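Local structure of VESB protease (Vibrio cholerae, 4LK4) at residues 251-256 and 343-348; 289-294 and 325-330. The protein is a secreted trypsin-like protease of the peptidase S1 family, probably acting as a serine endopeptidase that cuts peptide bonds within proteins. The protein carries 1 engineered substitution. All blocks are in the same frame, centred on the assembly; numbering follows the deposited sequence.

Following the chain from the N terminus, the trypsin-like part comes first, and the Ig-like part that holds both contacts follows. Residues 251-256 wait 86 residues for their partner, 343-348, so contact 1 closes a long loop made up largely of strands. Within that loop residues 289-294 meet 325-330, and contact 2 closes a shorter loop that lies wholly inside the longer one. Contact 1 zips two neighbouring strands edge to edge; contact 2 packs side chains between strands that do not pair. Strands 324-335 and 338-349 join them: Arg345 NE makes a 2.7 Å salt bridge with Asp328 OD1, and Thr343 OG1 lies 2.6 Å from Glu330 OE2, a probable hydrogen bond.

Contact 1: residues 251-256 and 343-348; sequences DQVANL and TSRIQL
With CG opposite the backbone N in both Asn255 (chi1 -175°) and Gln347 (chi1 179°), which already share a face of the sheet, their chains run out alike, cross, and bring the amide planes into a stack 25° apart. Asn255 ND2 lies 3.7 Å from Gln347 CD, and the N-H of Gly257 steadies Asn255 OD1. On that face too, Val253 and Arg345 run side by side, Val253 CG2 lying 4.2 Å from Arg345 CB, before the guanidinium leaves for Asp328. Between the side chains runs a parallel ladder: Gln252 O and Ala254 O accept from Arg345 N and Gln347 N, while Arg345 O and Gln347 O accept from Ala254 N and Leu256 N, all at 2.7 to 3.1 Å. At the start of the ladder Ser344 OG donates to Asp251 O (2.9 Å) in the carbonyl plane. A water joins Gln252 NE2 to Thr343 O nearby, and Gln252 NE2 also bonds Arg91 O. Backbone bonds thus fix the register; the face of Asn255, Gln347 and Arg345 is largely polar, with Val253 among them, while Ile346 on the other face is buried against Val315 and Val317, and the buried Ser344 hydroxyl is satisfied by Asp251 O and Tyr270 OH.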
loop_
_atom_site.group_PDB
_atom_site.type_symbol
_atom_site.label_atom_id
_atom_site.label_comp_id
_atom_site.label_asym_id
_atom_site.label_seq_id
_atom_site.Cartn_x
_atom_site.Cartn_y
_atom_site.Cartn_z
ATOM N N ASP A 251 2.639 -10.533 9.833
ATOM C CA ASP A 251 2.219 -11.262 8.636
ATOM C C ASP A 251 0.734 -11.002 8.400
ATOM O O ASP A 251 -0.131 -11.391 9.223
ATOM C CB ASP A 251 2.456 -12.777 8.808
ATOM C CG ASP A 251 3.895 -13.111 9.178
ATOM O OD1 ASP A 251 4.788 -12.739 8.399
ATOM O OD2 ASP A 251 4.143 -13.745 10.228
ATOM N N GLN A 252 0.428 -10.360 7.282
ATOM C CA GLN A 252 -0.945 -10.004 6.980
ATOM C C GLN A 252 -1.703 -11.155 6.327
ATOM O O GLN A 252 -2.731 -11.573 6.825
ATOM C CB GLN A 252 -0.988 -8.804 6.057
ATOM C CG GLN A 252 -2.344 -8.112 6.022
ATOM C CD GLN A 252 -2.474 -7.164 4.830
ATOM O OE1 GLN A 252 -1.799 -7.315 3.819
ATOM N NE2 GLN A 252 -3.372 -6.203 4.947
ATOM N N VAL A 253 -1.188 -11.668 5.217
ATOM C CA VAL A 253 -1.953 -12.587 4.384
ATOM C C VAL A 253 -1.103 -13.798 4.168
ATOM O O VAL A 253 -0.010 -13.707 3.642
ATOM C CB VAL A 253 -2.300 -11.993 2.988
ATOM C CG1 VAL A 253 -3.033 -13.010 2.128
ATOM C CG2 VAL A 253 -3.169 -10.769 3.120
ATOM N N ALA A 254 -1.617 -14.947 4.543
ATOM C CA ALA A 254 -1.008 -16.190 4.139
ATOM C C ALA A 254 -1.934 -16.764 3.113
ATOM O O ALA A 254 -3.006 -17.232 3.448
ATOM C CB ALA A 254 -0.872 -17.102 5.328
ATOM N N ASN A 255 -1.559 -16.659 1.850
ATOM C CA ASN A 255 -2.351 -17.259 0.785
ATOM C C ASN A 255 -1.723 -18.578 0.405
ATOM O O ASN A 255 -0.695 -18.584 -0.245
ATOM C CB ASN A 255 -2.423 -16.365 -0.455
ATOM C CG ASN A 255 -3.344 -16.942 -1.531
ATOM O OD1 ASN A 255 -3.455 -18.166 -1.702
ATOM N ND2 ASN A 255 -4.032 -16.058 -2.243
ATOM N N LEU A 256 -2.355 -19.683 0.787
ATOM C CA LEU A 256 -1.793 -20.988 0.518
ATOM C C LEU A 256 -2.099 -21.463 -0.879
ATOM O O LEU A 256 -1.676 -22.539 -1.258
ATOM C CB LEU A 256 -2.320 -22.007 1.516
ATOM C CG LEU A 256 -2.189 -21.560 2.967
ATOM C CD1 LEU A 256 -2.354 -22.767 3.853
ATOM C CD2 LEU A 256 -0.869 -20.846 3.263
ATOM N N THR A 343 -4.954 -7.095 11.446
ATOM C CA THR A 343 -5.915 -7.945 10.752
ATOM C C THR A 343 -5.154 -8.813 9.753
ATOM O O THR A 343 -4.531 -8.308 8.832
ATOM C CB THR A 343 -6.973 -7.071 10.056
ATOM O OG1 THR A 343 -7.529 -6.182 11.015
ATOM C CG2 THR A 343 -8.085 -7.863 9.489
ATOM N N SER A 344 -5.193 -10.127 9.969
ATOM C CA SER A 344 -4.532 -11.100 9.097
ATOM C C SER A 344 -5.547 -11.943 8.355
ATOM O O SER A 344 -6.727 -11.885 8.654
ATOM C CB SER A 344 -3.650 -12.014 9.917
ATOM O OG SER A 344 -2.642 -11.276 10.573
ATOM N N ARG A 345 -5.074 -12.722 7.385
ATOM C CA ARG A 345 -5.936 -13.484 6.498
ATOM C C ARG A 345 -5.275 -14.792 6.134
ATOM O O ARG A 345 -4.102 -14.839 5.846
ATOM C CB ARG A 345 -6.206 -12.722 5.219
ATOM C CG ARG A 345 -6.776 -13.582 4.094
ATOM C CD ARG A 345 -7.190 -12.761 2.881
ATOM N NE ARG A 345 -8.342 -11.939 3.215
ATOM C CZ ARG A 345 -8.785 -10.911 2.495
ATOM N NH1 ARG A 345 -8.177 -10.550 1.349
ATOM N NH2 ARG A 345 -9.839 -10.214 2.929
ATOM N N ILE A 346 -6.043 -15.861 6.188
ATOM C CA ILE A 346 -5.619 -17.137 5.690
ATOM C C ILE A 346 -6.564 -17.486 4.560
ATOM O O ILE A 346 -7.773 -17.336 4.663
ATOM C CB ILE A 346 -5.624 -18.213 6.782
ATOM C CG1 ILE A 346 -5.029 -19.496 6.257
ATOM C CG2 ILE A 346 -7.027 -18.489 7.316
ATOM C CD1 ILE A 346 -4.628 -20.424 7.365
ATOM N N GLN A 347 -5.995 -17.949 3.478
ATOM C CA GLN A 347 -6.744 -18.149 2.282
ATOM C C GLN A 347 -6.193 -19.353 1.555
ATOM O O GLN A 347 -4.980 -19.586 1.575
ATOM C CB GLN A 347 -6.593 -16.923 1.392
ATOM C CG GLN A 347 -7.324 -17.031 0.069
ATOM C CD GLN A 347 -7.410 -15.695 -0.664
ATOM O OE1 GLN A 347 -7.102 -14.633 -0.115
ATOM N NE2 GLN A 347 -7.831 -15.754 -1.917
ATOM N N LEU A 348 -7.095 -20.072 0.886
ATOM C CA LEU A 348 -6.769 -21.254 0.096
ATOM C C LEU A 348 -7.944 -21.632 -0.791
ATOM O O LEU A 348 -9.048 -21.111 -0.638
ATOM C CB LEU A 348 -6.430 -22.420 1.021
ATOM C CG LEU A 348 -7.541 -22.848 1.980
ATOM C CD1 LEU A 348 -8.069 -24.201 1.549
ATOM C CD2 LEU A 348 -7.000 -22.935 3.390
HETATM O O HOH W 1 -4.627 -5.828 7.726
#

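Contact 2: residues 289-294 and 325-330; sequences PADFSV and YQYDFE
This is side-chain packing across the interior of the Ig-like domain, between strand 292-297 with the turn before it and strand 324-335, which face each other as two layers of a sandwich. The backbones stay well apart, Phe292 CA and Tyr327 CA being 7.8 Å from each other, and rings fill the space between them. Phe292 points toward strand 324-335 and, its ring swung away from its own nitrogen (chi1 178°), turns an edge toward the face of Tyr327 in an offset edge-to-face pair with planes at 78° and centroids 6.0 Å apart. Its CB sits over that same tyrosine ring. At the far end of its ring, Phe292 CZ comes 4.0 Å from Phe329 CD1, the two rings meeting obliquely at 42°, and the three aromatics make one cluster. Tyr327 is also flanked by the turn: Pro289 CG lies 3.7 Å from Tyr327 CE1, and Asp291 brings its carboxylate to the phenol end, with OD2 2.7 Å from Tyr327 OH. Asp291 OD2 also stands at the edge of the Tyr325 ring, near its plane, 3.8 Å from Tyr325 CE2. A backbone hydrogen bond from Phe292 N back to Pro289 O (3.2 Å) closes the turn, and probably helps hold Pro289 and Asp291 beside the tyrosine. Arg323 lies close by, in a cation-pi contact with Tyr325 and a long, weak ion pair with Asp291. Around the cluster, strand 310-319 pairs with 292-297 and sets Val315 against Phe292, strand 338-349 pairs with 324-335 and sets Leu348 against Tyr325, and Phe268 of strand 262-272 meets Phe329 edge-to-face.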
loop_
_atom_site.group_PDB
_atom_site.type_symbol
_atom_site.label_atom_id
_atom_site.label_comp_id
_atom_site.label_asym_id
_atom_site.label_seq_id
_atom_site.Cartn_x
_atom_site.Cartn_y
_atom_site.Cartn_z
ATOM N N PRO A 289 -16.083 -19.313 11.538
ATOM C CA PRO A 289 -16.813 -20.596 11.629
ATOM C C PRO A 289 -16.028 -21.762 12.244
ATOM O O PRO A 289 -14.884 -21.596 12.713
ATOM C CB PRO A 289 -17.193 -20.924 10.171
ATOM C CG PRO A 289 -16.695 -19.817 9.323
ATOM C CD PRO A 289 -15.865 -18.878 10.146
ATOM N N ALA A 290 -16.669 -22.929 12.216
ATOM C CA ALA A 290 -16.113 -24.174 12.737
ATOM C C ALA A 290 -14.944 -24.703 11.917
ATOM O O ALA A 290 -14.069 -25.359 12.458
ATOM C CB ALA A 290 -17.198 -25.224 12.810
ATOM N N ASP A 291 -14.941 -24.429 10.615
ATOM C CA ASP A 291 -13.783 -24.718 9.766
ATOM C C ASP A 291 -12.485 -24.151 10.341
ATOM O O ASP A 291 -11.415 -24.740 10.202
ATOM C CB ASP A 291 -13.953 -24.066 8.392
ATOM C CG ASP A 291 -15.119 -24.615 7.609
ATOM O OD1 ASP A 291 -15.441 -25.805 7.763
ATOM O OD2 ASP A 291 -15.698 -23.844 6.815
ATOM N N PHE A 292 -12.576 -22.968 10.936
ATOM C CA PHE A 292 -11.400 -22.263 11.404
ATOM C C PHE A 292 -11.135 -22.647 12.843
ATOM O O PHE A 292 -12.053 -22.903 13.586
ATOM C CB PHE A 292 -11.620 -20.764 11.264
ATOM C CG PHE A 292 -10.486 -19.938 11.761
ATOM C CD1 PHE A 292 -10.415 -19.574 13.097
ATOM C CD2 PHE A 292 -9.494 -19.509 10.893
ATOM C CE1 PHE A 292 -9.365 -18.808 13.565
ATOM C CE2 PHE A 292 -8.444 -18.735 11.351
ATOM C CZ PHE A 292 -8.380 -18.387 12.690
ATOM N N SER A 293 -9.868 -22.718 13.211
ATOM C CA SER A 293 -9.480 -23.083 14.560
ATOM C C SER A 293 -8.100 -22.499 14.865
ATOM O O SER A 293 -7.323 -22.226 13.955
ATOM C CB SER A 293 -9.514 -24.614 14.745
ATOM O OG SER A 293 -8.872 -25.330 13.683
ATOM N N VAL A 294 -7.822 -22.275 16.146
ATOM C CA VAL A 294 -6.529 -21.776 16.602
ATOM C C VAL A 294 -5.769 -22.909 17.263
ATOM O O VAL A 294 -6.097 -23.304 18.360
ATOM C CB VAL A 294 -6.701 -20.653 17.644
ATOM C CG1 VAL A 294 -5.343 -20.163 18.150
ATOM C CG2 VAL A 294 -7.505 -19.516 17.051
ATOM N N TYR A 325 -11.671 -20.673 0.489
ATOM C CA TYR A 325 -11.670 -20.323 1.892
ATOM C C TYR A 325 -10.907 -19.024 2.039
ATOM O O TYR A 325 -9.799 -18.888 1.534
ATOM C CB TYR A 325 -11.004 -21.423 2.732
ATOM C CG TYR A 325 -11.775 -22.716 2.775
ATOM C CD1 TYR A 325 -11.749 -23.611 1.699
ATOM C CD2 TYR A 325 -12.524 -23.066 3.900
ATOM C CE1 TYR A 325 -12.453 -24.807 1.750
ATOM C CE2 TYR A 325 -13.225 -24.266 3.955
ATOM C CZ TYR A 325 -13.187 -25.124 2.879
ATOM O OH TYR A 325 -13.887 -26.295 2.933
ATOM N N GLN A 326 -11.521 -18.064 2.719
ATOM C CA GLN A 326 -10.870 -16.817 3.034
ATOM C C GLN A 326 -11.330 -16.329 4.380
ATOM O O GLN A 326 -12.441 -15.805 4.508
ATOM C CB GLN A 326 -11.187 -15.758 1.984
ATOM C CG GLN A 326 -10.322 -14.514 2.127
ATOM C CD GLN A 326 -10.666 -13.462 1.102
ATOM O OE1 GLN A 326 -9.976 -13.320 0.086
ATOM N NE2 GLN A 326 -11.741 -12.730 1.347
ATOM N N TYR A 327 -10.473 -16.492 5.384
ATOM C CA TYR A 327 -10.815 -16.079 6.742
ATOM C C TYR A 327 -9.907 -14.977 7.249
ATOM O O TYR A 327 -8.692 -15.120 7.255
ATOM C CB TYR A 327 -10.763 -17.255 7.720
ATOM C CG TYR A 327 -11.709 -18.371 7.410
ATOM C CD1 TYR A 327 -13.066 -18.130 7.228
ATOM C CD2 TYR A 327 -11.264 -19.684 7.334
ATOM C CE1 TYR A 327 -13.953 -19.178 6.973
ATOM C CE2 TYR A 327 -12.140 -20.724 7.074
ATOM C CZ TYR A 327 -13.478 -20.467 6.883
ATOM O OH TYR A 327 -14.343 -21.512 6.622
ATOM N N ASP A 328 -10.536 -13.912 7.721
ATOM C CA ASP A 328 -9.872 -12.771 8.310
ATOM C C ASP A 328 -10.045 -12.747 9.806
ATOM O O ASP A 328 -11.148 -12.890 10.313
ATOM C CB ASP A 328 -10.474 -11.503 7.719
ATOM C CG ASP A 328 -10.156 -11.359 6.237
ATOM O OD1 ASP A 328 -9.320 -12.155 5.756
ATOM O OD2 ASP A 328 -10.711 -10.471 5.553
ATOM N N PHE A 329 -8.950 -12.565 10.516
ATOM C CA PHE A 329 -9.000 -12.453 11.964
ATOM C C PHE A 329 -8.112 -11.305 12.436
ATOM O O PHE A 329 -7.150 -10.918 11.774
ATOM C CB PHE A 329 -8.576 -13.764 12.625
ATOM C CG PHE A 329 -7.223 -14.227 12.200
ATOM C CD1 PHE A 329 -7.067 -14.972 11.050
ATOM C CD2 PHE A 329 -6.103 -13.888 12.935
ATOM C CE1 PHE A 329 -5.815 -15.383 10.643
ATOM C CE2 PHE A 329 -4.853 -14.301 12.548
ATOM C CZ PHE A 329 -4.704 -15.046 11.391
ATOM N N GLU A 330 -8.438 -10.810 13.611
ATOM C CA GLU A 330 -7.944 -9.571 14.123
ATOM C C GLU A 330 -7.398 -9.803 15.526
ATOM O O GLU A 330 -8.081 -10.400 16.379
ATOM C CB GLU A 330 -9.127 -8.612 14.182
ATOM C CG GLU A 330 -8.782 -7.157 14.364
ATOM C CD GLU A 330 -9.807 -6.228 13.695
ATOM O OE1 GLU A 330 -10.667 -5.672 14.416
ATOM O OE2 GLU A 330 -9.756 -6.062 12.445
#